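Local coordinates for DnaD domain protein (Enterococcus faecalis, PDB 2I5U) that is of unknown function but probably takes part in initiating DNA replication, this fragment being the DnaD domain of a longer protein, at residues L15-S18 against K19-T22. Numbering follows the deposited sequence. Where two conformers were deposited one is given.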
loop_
_atom_site.group_PDB
_atom_site.type_symbol
_atom_site.label_atom_id
_atom_site.label_comp_id
_atom_site.label_asym_id
_atom_site.label_seq_id
_atom_site.Cartn_x
_atom_site.Cartn_y
_atom_site.Cartn_z
ATOM N N LEU A 15 5.968 -12.013 7.450
ATOM C CA LEU A 15 5.649 -12.477 6.120
ATOM C C LEU A 15 4.464 -11.716 5.555
ATOM O O LEU A 15 3.542 -11.367 6.282
ATOM C CB LEU A 15 5.286 -13.962 6.152
ATOM C CG LEU A 15 6.330 -14.939 6.651
ATOM C CD1 LEU A 15 5.744 -16.370 6.729
ATOM C CD2 LEU A 15 7.537 -14.873 5.740
HETATM N N MSE A 16 4.486 -11.464 4.257
HETATM C CA MSE A 16 3.311 -10.940 3.571
HETATM C C MSE A 16 2.290 -12.063 3.395
HETATM O O MSE A 16 2.547 -13.028 2.704
HETATM C CB MSE A 16 3.695 -10.356 2.198
HETATM C CG MSE A 16 2.554 -10.062 1.293
HETATM SE SE MSE A 16 1.706 -8.567 1.974
HETATM C CE MSE A 16 2.984 -7.242 1.255
ATOM N N SER A 17 1.149 -11.931 4.047
ATOM C CA SER A 17 0.110 -12.944 3.940
ATOM C C SER A 17 -0.513 -12.963 2.548
ATOM O O SER A 17 -0.469 -11.972 1.809
ATOM C CB SER A 17 -0.962 -12.731 4.999
ATOM O OG SER A 17 -1.841 -11.688 4.661
ATOM N N SER A 18 -1.112 -14.087 2.179
ATOM C CA SER A 18 -1.881 -14.145 0.941
ATOM C C SER A 18 -3.003 -13.094 0.915
ATOM O O SER A 18 -3.259 -12.471 -0.114
ATOM C CB SER A 18 -2.473 -15.538 0.742
ATOM O OG SER A 18 -1.450 -16.502 0.524
ATOM N N LYS A 19 -3.677 -12.913 2.051
ATOM C CA LYS A 19 -4.767 -11.951 2.152
ATOM C C LYS A 19 -4.294 -10.521 1.894
ATOM O O LYS A 19 -4.918 -9.764 1.159
ATOM C CB LYS A 19 -5.424 -12.024 3.541
ATOM C CG LYS A 19 -6.621 -11.057 3.723
ATOM C CD LYS A 19 -7.120 -10.984 5.171
ATOM C CE LYS A 19 -8.359 -10.054 5.263
ATOM N NZ LYS A 19 -8.136 -8.647 4.763
ATOM N N THR A 20 -3.166 -10.171 2.502
ATOM C CA THR A 20 -2.660 -8.824 2.400
ATOM C C THR A 20 -2.153 -8.584 0.990
ATOM O O THR A 20 -2.350 -7.489 0.453
ATOM C CB THR A 20 -1.573 -8.559 3.459
ATOM O OG1 THR A 20 -2.120 -8.806 4.755
ATOM C CG2 THR A 20 -1.021 -7.086 3.338
HETATM N N MSE A 21 -1.554 -9.590 0.344
HETATM C CA MSE A 21 -1.147 -9.418 -1.077
HETATM C C MSE A 21 -2.357 -9.203 -1.974
HETATM O O MSE A 21 -2.340 -8.370 -2.910
HETATM C CB MSE A 21 -0.319 -10.594 -1.597
HETATM C CG MSE A 21 0.566 -10.224 -2.816
HETATM SE SE MSE A 21 1.962 -8.841 -2.513
HETATM C CE MSE A 21 0.973 -7.292 -3.156
ATOM N N THR A 22 -3.414 -9.958 -1.706
ATOM C CA THR A 22 -4.691 -9.794 -2.413
ATOM C C THR A 22 -5.190 -8.371 -2.222
ATOM O O THR A 22 -5.611 -7.722 -3.169
ATOM C CB THR A 22 -5.746 -10.794 -1.890
ATOM O OG1 THR A 22 -5.293 -12.136 -2.157
ATOM C CG2 THR A 22 -7.092 -10.543 -2.523
HETATM O O HOH W 1 0.213 -9.926 5.914
#
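Ser-17 meets the first turn of helix 18-32 through its hydroxyl, OG lying 2.9 Å from Thr-20 OG1. With chi1 at 78°, OG is wedged over its own backbone, flanked by N and C, and this rotation brings Ser-17 OG to 3.0 Å from Thr-20 N. Water 1 ties the same two residues together: it accepts from Ser-17 N and lies 2.8 Å from Thr-20 OG1. The other branch of Thr-20 meets the loop differently, its CG2 lying 3.4 Å from Met-16 SE in one of two modelled conformers of this selenomethionine. In that conformer the Met-16 chain starts out opposite its backbone N (chi1 167°), then bends at chi2 and chi3 and crosses Thr-20 at about a right angle. It crosses Met-21, also a selenomethionine, in the same manner, with Met-16 CG 4.0 Å from Met-21 SE. The arrangement is a helix start with Ser-17 at the N-cap, following the loop that leaves helix 2-9. Met-16 also touches Ile-4, Arg-5 and Trp-8 of that earlier helix, and Thr-20 shares Trp-8, so residues on both sides of the N-cap pack against it. Backbone bonds begin at once: Met-21 N donates to Ser-17 O at 3.0 Å (N-H...O 163°), and Thr-22 N to Ser-18 O. Thr-22 OG1 approaches this second carbonyl too, 2.9 Å from Ser-18 O, while Lys-19, bent at its last torsion, forms a salt bridge with Asp-23.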